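Local atomic coordinates of fatty acid multifunctional protein (atmfp2) (Arabidopsis thaliana, PDB entry 2WTB), a protein that catalyses successive steps of peroxisomal fatty acid beta-oxidation, hydrating long-chain enoyl-CoA and oxidising 3-hydroxyacyl-CoA, during seed germination. Residues Q407-F410 / A411-K415; M250-D253 / A254-V257; L477-G480 / K481-K485. All blocks are in the same frame, centred on the assembly; numbering follows the deposited sequence.

Interaction 1: Q407-F410 / A411-K415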
loop_
_atom_site.group_PDB
_atom_site.type_symbol
_atom_site.label_atom_id
_atom_site.label_comp_id
_atom_site.label_asym_id
_atom_site.label_seq_id
_atom_site.Cartn_x
_atom_site.Cartn_y
_atom_site.Cartn_z
ATOM N N GLN A 407 -7.500 -23.832 -23.797
ATOM C CA GLN A 407 -7.986 -23.520 -25.135
ATOM C C GLN A 407 -9.436 -23.954 -25.296
ATOM O O GLN A 407 -10.227 -23.283 -25.961
ATOM C CB GLN A 407 -7.120 -24.204 -26.196
ATOM C CG GLN A 407 -5.819 -23.486 -26.504
ATOM C CD GLN A 407 -4.926 -24.273 -27.445
ATOM O OE1 GLN A 407 -4.979 -25.503 -27.488
ATOM N NE2 GLN A 407 -4.095 -23.565 -28.201
ATOM N N GLN A 408 -9.776 -25.082 -24.680
ATOM C CA GLN A 408 -11.120 -25.639 -24.779
ATOM C C GLN A 408 -12.124 -24.838 -23.960
ATOM O O GLN A 408 -13.263 -24.638 -24.380
ATOM C CB GLN A 408 -11.129 -27.106 -24.338
ATOM C CG GLN A 408 -12.495 -27.768 -24.420
ATOM C CD GLN A 408 -13.067 -27.759 -25.825
ATOM O OE1 GLN A 408 -12.328 -27.789 -26.809
ATOM N NE2 GLN A 408 -14.391 -27.719 -25.925
ATOM N N ILE A 409 -11.697 -24.382 -22.788
ATOM C CA ILE A 409 -12.564 -23.599 -21.918
ATOM C C ILE A 409 -12.974 -22.290 -22.583
ATOM O O ILE A 409 -14.121 -21.860 -22.468
ATOM C CB ILE A 409 -11.889 -23.301 -20.566
ATOM C CG1 ILE A 409 -11.626 -24.605 -19.811
ATOM C CG2 ILE A 409 -12.750 -22.361 -19.733
ATOM C CD1 ILE A 409 -11.162 -24.402 -18.391
ATOM N N PHE A 410 -12.037 -21.666 -23.287
ATOM C CA PHE A 410 -12.318 -20.407 -23.971
ATOM C C PHE A 410 -13.150 -20.607 -25.234
ATOM O O PHE A 410 -13.827 -19.685 -25.697
ATOM C CB PHE A 410 -11.023 -19.648 -24.269
ATOM C CG PHE A 410 -10.563 -18.785 -23.134
ATOM C CD1 PHE A 410 -10.505 -17.409 -23.270
ATOM C CD2 PHE A 410 -10.220 -19.348 -21.915
ATOM C CE1 PHE A 410 -10.094 -16.611 -22.222
ATOM C CE2 PHE A 410 -9.809 -18.555 -20.862
ATOM C CZ PHE A 410 -9.747 -17.184 -21.017
ATOM N N ALA A 411 -13.107 -21.815 -25.784
ATOM C CA ALA A 411 -13.983 -22.164 -26.892
ATOM C C ALA A 411 -15.427 -22.196 -26.398
ATOM O O ALA A 411 -16.321 -21.622 -27.020
ATOM C CB ALA A 411 -13.588 -23.506 -27.484
ATOM N N ASP A 412 -15.642 -22.865 -25.269
ATOM C CA ASP A 412 -16.964 -22.941 -24.656
ATOM C C ASP A 412 -17.414 -21.572 -24.160
ATOM O O ASP A 412 -18.573 -21.194 -24.321
ATOM C CB ASP A 412 -16.965 -23.942 -23.498
ATOM C CG ASP A 412 -16.745 -25.369 -23.961
ATOM O OD1 ASP A 412 -16.927 -25.643 -25.167
ATOM O OD2 ASP A 412 -16.392 -26.220 -23.117
ATOM N N LEU A 413 -16.490 -20.835 -23.549
ATOM C CA LEU A 413 -16.786 -19.495 -23.060
ATOM C C LEU A 413 -17.366 -18.638 -24.176
ATOM O O LEU A 413 -18.452 -18.081 -24.044
ATOM C CB LEU A 413 -15.529 -18.834 -22.494
ATOM C CG LEU A 413 -15.070 -19.296 -21.113
ATOM C CD1 LEU A 413 -13.806 -18.562 -20.703
ATOM C CD2 LEU A 413 -16.171 -19.079 -20.093
ATOM N N GLU A 414 -16.629 -18.545 -25.277
ATOM C CA GLU A 414 -17.063 -17.772 -26.434
ATOM C C GLU A 414 -18.425 -18.244 -26.932
ATOM O O GLU A 414 -19.176 -17.477 -27.537
ATOM C CB GLU A 414 -16.029 -17.887 -27.556
ATOM C CG GLU A 414 -16.382 -17.120 -28.815
ATOM C CD GLU A 414 -15.435 -17.426 -29.956
ATOM O OE1 GLU A 414 -14.990 -16.477 -30.635
ATOM O OE2 GLU A 414 -15.126 -18.617 -30.168
ATOM N N LYS A 415 -18.743 -19.507 -26.668
ATOM C CA LYS A 415 -19.991 -20.097 -27.135
ATOM C C LYS A 415 -21.181 -19.742 -26.245
ATOM O O LYS A 415 -22.193 -19.234 -26.728
ATOM C CB LYS A 415 -19.857 -21.617 -27.247
ATOM C CG LYS A 415 -21.103 -22.308 -27.782
ATOM C CD LYS A 415 -20.962 -23.821 -27.755
ATOM C CE LYS A 415 -19.829 -24.292 -28.651
ATOM N NZ LYS A 415 -19.665 -25.771 -28.595
#

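Interaction 2: M250-D253 / A254-V257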
loop_
_atom_site.group_PDB
_atom_site.type_symbol
_atom_site.label_atom_id
_atom_site.label_comp_id
_atom_site.label_asym_id
_atom_site.label_seq_id
_atom_site.Cartn_x
_atom_site.Cartn_y
_atom_site.Cartn_z
ATOM N N MET A 250 12.211 9.597 15.876
ATOM C CA MET A 250 12.325 11.048 15.832
ATOM C C MET A 250 11.018 11.696 16.270
ATOM O O MET A 250 11.012 12.795 16.825
ATOM C CB MET A 250 12.694 11.516 14.425
ATOM C CG MET A 250 14.037 11.007 13.926
ATOM S SD MET A 250 14.398 11.546 12.241
ATOM C CE MET A 250 16.051 10.888 12.023
ATOM N N CYS A 251 9.912 11.004 16.019
ATOM C CA CYS A 251 8.595 11.495 16.405
ATOM C C CYS A 251 8.368 11.288 17.897
ATOM O O CYS A 251 7.732 12.110 18.558
ATOM C CB CYS A 251 7.499 10.790 15.603
ATOM S SG CYS A 251 5.815 11.228 16.098
ATOM N N LEU A 252 8.886 10.181 18.421
ATOM C CA LEU A 252 8.771 9.890 19.842
ATOM C C LEU A 252 9.563 10.904 20.659
ATOM O O LEU A 252 9.186 11.242 21.780
ATOM C CB LEU A 252 9.250 8.470 20.143
ATOM C CG LEU A 252 8.353 7.349 19.617
ATOM C CD1 LEU A 252 9.059 6.004 19.707
ATOM C CD2 LEU A 252 7.031 7.322 20.369
ATOM N N ASP A 253 10.661 11.386 20.085
ATOM C CA ASP A 253 11.455 12.433 20.713
ATOM C C ASP A 253 10.602 13.664 20.999
ATOM O O ASP A 253 10.549 14.144 22.130
ATOM C CB ASP A 253 12.636 12.823 19.823
ATOM C CG ASP A 253 13.734 11.783 19.824
ATOM O OD1 ASP A 253 13.746 10.934 20.739
ATOM O OD2 ASP A 253 14.588 11.819 18.912
ATOM N N ALA A 254 9.940 14.169 19.963
ATOM C CA ALA A 254 9.102 15.353 20.096
ATOM C C ALA A 254 8.040 15.158 21.170
ATOM O O ALA A 254 7.662 16.105 21.862
ATOM C CB ALA A 254 8.450 15.696 18.763
ATOM N N ILE A 255 7.561 13.926 21.307
ATOM C CA ILE A 255 6.521 13.618 22.281
ATOM C C ILE A 255 7.070 13.703 23.703
ATOM O O ILE A 255 6.457 14.314 24.579
ATOM C CB ILE A 255 5.897 12.225 22.034
ATOM C CG1 ILE A 255 5.270 12.161 20.638
ATOM C CG2 ILE A 255 4.853 11.908 23.092
ATOM C CD1 ILE A 255 4.519 10.875 20.355
ATOM N N GLU A 256 8.233 13.096 23.920
ATOM C CA GLU A 256 8.866 13.091 25.233
ATOM C C GLU A 256 9.227 14.501 25.694
ATOM O O GLU A 256 8.949 14.879 26.833
ATOM C CB GLU A 256 10.113 12.204 25.224
ATOM C CG GLU A 256 10.810 12.105 26.571
ATOM C CD GLU A 256 11.853 11.009 26.603
ATOM O OE1 GLU A 256 12.397 10.733 27.694
ATOM O OE2 GLU A 256 12.127 10.421 25.536
ATOM N N VAL A 257 9.845 15.272 24.806
ATOM C CA VAL A 257 10.226 16.644 25.118
ATOM C C VAL A 257 9.028 17.463 25.587
ATOM O O VAL A 257 9.112 18.193 26.576
ATOM C CB VAL A 257 10.876 17.338 23.907
ATOM C CG1 VAL A 257 11.150 18.803 24.215
ATOM C CG2 VAL A 257 12.154 16.620 23.515
#

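Interaction 3: L477-G480 / K481-K485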
loop_
_atom_site.group_PDB
_atom_site.type_symbol
_atom_site.label_atom_id
_atom_site.label_comp_id
_atom_site.label_asym_id
_atom_site.label_seq_id
_atom_site.Cartn_x
_atom_site.Cartn_y
_atom_site.Cartn_z
ATOM N N LEU A 477 -9.528 -2.694 -14.944
ATOM C CA LEU A 477 -8.833 -1.695 -14.146
ATOM C C LEU A 477 -9.750 -1.159 -13.052
ATOM O O LEU A 477 -9.305 -0.855 -11.944
ATOM C CB LEU A 477 -8.361 -0.552 -15.047
ATOM C CG LEU A 477 -7.122 0.250 -14.650
ATOM C CD1 LEU A 477 -6.029 -0.661 -14.117
ATOM C CD2 LEU A 477 -6.624 1.048 -15.845
ATOM N N ASP A 478 -11.037 -1.057 -13.367
ATOM C CA ASP A 478 -12.018 -0.517 -12.434
ATOM C C ASP A 478 -12.483 -1.570 -11.435
ATOM O O ASP A 478 -12.730 -1.262 -10.268
ATOM C CB ASP A 478 -13.222 0.041 -13.189
ATOM C CG ASP A 478 -14.015 1.029 -12.363
ATOM O OD1 ASP A 478 -13.420 2.031 -11.913
ATOM O OD2 ASP A 478 -15.229 0.806 -12.169
ATOM N N VAL A 479 -12.616 -2.808 -11.901
ATOM C CA VAL A 479 -12.994 -3.910 -11.027
ATOM C C VAL A 479 -11.933 -4.121 -9.953
ATOM O O VAL A 479 -12.250 -4.353 -8.787
ATOM C CB VAL A 479 -13.189 -5.218 -11.815
ATOM C CG1 VAL A 479 -13.108 -6.417 -10.885
ATOM C CG2 VAL A 479 -14.517 -5.196 -12.547
ATOM N N GLY A 480 -10.670 -4.031 -10.355
ATOM C CA GLY A 480 -9.567 -4.166 -9.425
ATOM C C GLY A 480 -9.690 -3.190 -8.273
ATOM O O GLY A 480 -9.503 -3.557 -7.112
ATOM N N LYS A 481 -10.012 -1.942 -8.597
ATOM C CA LYS A 481 -10.182 -0.910 -7.584
ATOM C C LYS A 481 -11.378 -1.222 -6.687
ATOM O O LYS A 481 -11.333 -0.998 -5.477
ATOM C CB LYS A 481 -10.352 0.461 -8.242
ATOM C CG LYS A 481 -10.468 1.612 -7.261
ATOM C CD LYS A 481 -10.469 2.953 -7.976
ATOM C CE LYS A 481 -10.517 4.104 -6.983
ATOM N NZ LYS A 481 -10.451 5.430 -7.657
ATOM N N LYS A 482 -12.439 -1.750 -7.288
ATOM C CA LYS A 482 -13.653 -2.088 -6.553
ATOM C C LYS A 482 -13.400 -3.153 -5.487
ATOM O O LYS A 482 -14.084 -3.189 -4.465
ATOM C CB LYS A 482 -14.743 -2.569 -7.514
ATOM C CG LYS A 482 -15.130 -1.561 -8.582
ATOM C CD LYS A 482 -15.734 -0.308 -7.974
ATOM C CE LYS A 482 -16.261 0.621 -9.053
ATOM N NZ LYS A 482 -16.897 1.838 -8.475
ATOM N N ILE A 483 -12.426 -4.023 -5.733
ATOM C CA ILE A 483 -12.110 -5.099 -4.798
ATOM C C ILE A 483 -10.828 -4.822 -4.017
ATOM O O ILE A 483 -10.050 -5.733 -3.732
ATOM C CB ILE A 483 -12.007 -6.465 -5.504
ATOM C CG1 ILE A 483 -10.967 -6.416 -6.624
ATOM C CG2 ILE A 483 -13.362 -6.883 -6.052
ATOM C CD1 ILE A 483 -10.827 -7.723 -7.379
ATOM N N LYS A 484 -10.616 -3.554 -3.682
ATOM C CA LYS A 484 -9.517 -3.146 -2.813
ATOM C C LYS A 484 -8.161 -3.700 -3.251
ATOM O O LYS A 484 -7.308 -4.011 -2.419
ATOM C CB LYS A 484 -9.813 -3.548 -1.368
ATOM C CG LYS A 484 -11.199 -3.142 -0.892
ATOM C CD LYS A 484 -11.447 -1.659 -1.116
ATOM C CE LYS A 484 -12.788 -1.230 -0.538
ATOM N NZ LYS A 484 -13.925 -1.988 -1.131
ATOM N N LYS A 485 -7.968 -3.816 -4.559
ATOM C CA LYS A 485 -6.698 -4.265 -5.111
ATOM C C LYS A 485 -5.962 -3.086 -5.736
ATOM O O LYS A 485 -6.573 -2.068 -6.062
ATOM C CB LYS A 485 -6.930 -5.343 -6.172
ATOM C CG LYS A 485 -7.393 -6.682 -5.628
ATOM C CD LYS A 485 -6.215 -7.590 -5.338
ATOM C CE LYS A 485 -6.676 -8.991 -4.971
ATOM N NZ LYS A 485 -7.313 -9.036 -3.626
#

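Interaction 1: Q407-F410 / A411-K415
Leu413 sets its CG opposite its own carbonyl carbon (chi1 -76°) and then runs straight on to CD1 (chi2 179°), which carries that methyl back along the helix to the ring of Phe410. CD1 comes to rest over the middle of one ring face, 3.9 Å from the ring centroid and only 13° off the normal, a CH-pi contact formed between residues three apart in sequence. A turn earlier, Ile409 lies alongside Leu413 and points the same way, its CG2 4.1 Å from that same CD1. One methyl thus serves both an aromatic face and a branched aliphatic neighbour. Beneath them runs regular helical bonding: Leu413 N donates to Ile409 O at 2.8 Å, and Glu414 N to Phe410 O at 3.1 Å.

A flank of helix 403-416 is polar. Here Gln408 bends at its second torsion and brings NE2 to 3.4 Å from Asp412 OD1, with the amide and carboxylate planes turned steeply against each other. On a different face, Glu414 bonds the backbone N of Lys440 and the hydroxyl of Ser441, and Gln407 the carbonyl of Lys434.

The helix forms the crossover of a beta-alpha-beta unit in the Rossmann-type NAD-binding domain. The chemistry of the contact therefore divides by side: the ring-face and methyl contacts gather Ile409, Phe410 and Leu413 into one apolar surface, which meets the flanking strands through Leu413 on Val395 and Phe410 on Leu423, while the amides and carboxylates turn to neighbouring polar groups and the surface.

Interaction 2: M250-D253 / A254-V257
Ile255 lies one helical turn on from Cys251 and beside Leu252, and these three make the packed ridge of an amphipathic alpha-helix, residues 247-260. The CD1 methyl of Ile255 reaches back toward both neighbours, 4.5 Å from Cys251 SG and 4.4 Å from Leu252 CD2. These internal contacts are loose by themselves; much of the cover comes from helix 160-169, where Leu160 and Leu164 meet Ile255, Leu164 also meets Leu252, and Ile167 meets Cys251. Closer in, Ile255 CG1 sits 3.2 Å from Cys251 O. Its chi1 of -60°, with CG1 beside the backbone N, turns this branch back toward the preceding turn. The packed side also lies near the predicted hydratase/isomerase site: the side chain of Cys251 is about 7 Å from that of Glu139, the predicted proton acceptor.

Beside this ridge the packing gives way to charge. Asp253 and Glu256 are partly exposed, and their carboxylates approach without touching, Asp253 OD1 lying 5.1 Å from Glu256 OE2. The salt bridge from Lys235 to Asp253 OD1 probably relieves this like-charge pairing, and Arg228 adds a long, weak ion pair to Glu256. Helix 224-241 supplies both basic residues and also apolar contact, its Leu231 meeting Ile255 and Glu256. Val257 and Asp253 touch Lys269 of helix 263-277 as well. At the backbone, Val257 N donates to Asp253 O at 3.0 Å in an almost straight bond (177° at the hydrogen), and the CG2 methyl of Val257 rests 3.3 Å from the same oxygen.

Interaction 3: L477-G480 / K481-K485
Gly480 O accepts the hydrogen bond that closes the end of helix 470-482: Lys485 N donates to it at 3.0 Å, five residues on, and Ile483 N adds a weak bond to the same oxygen. The companion bond runs from Lys484 N to Lys481 O at 3.2 Å. Together they form a Schellman motif, with Lys484 as its C-prime residue at a positive phi of 51°. Just before the chain turns, the helical pattern is still intact, Lys482 N bonding Asp478 O at 3.0 Å and Ile483 N bonding Val479 O at 3.1 Å.

In the fold, this helix connects strands 459-464 and 486-491 as a beta-alpha-beta unit of the NAD-binding domain, and the motif delivers the chain into the second of these strands. Leu477 packs on Pro487 and Val489 of that strand.

Further out, Asp478 and Lys482 lie across one another. Lys482 is bent at its second torsion (chi2 -63°), and of its chain CE comes nearest the carboxylate, 3.3 Å from Asp478 OD2; NZ stays at 4.2 Å, beyond salt-bridge range, so any attraction is probably modest. Lys485 NZ bonds the carbonyl of Ala454. On the buried side, Val479 CG1 and Ile483 CD1 meet loosely at 4.4 Å, with Ile312 against Val479 and Ser334 against Ile483.

All three are local contacts along or at the end of a helix, yet each reflects its setting. Interactions 1 and 3 share the NAD-binding domain, their centres about 25 Å apart, on helices that connect strands of the same eight-stranded sheet; interaction 1 lies in mid-helix with an aromatic-aliphatic cluster, whereas interaction 3 relies on backbone bonds that close the helix, next to solvent-exposed Lys481, Lys482 and Lys484. Interaction 2 stands apart, its centre about 62 Å from that of interaction 1 and about 39 Å from that of interaction 3. With four buried residues and none fully exposed, it packs helix against helix rather than helix against sheet, with a salt bridge and a weaker ion pair on its partly exposed side.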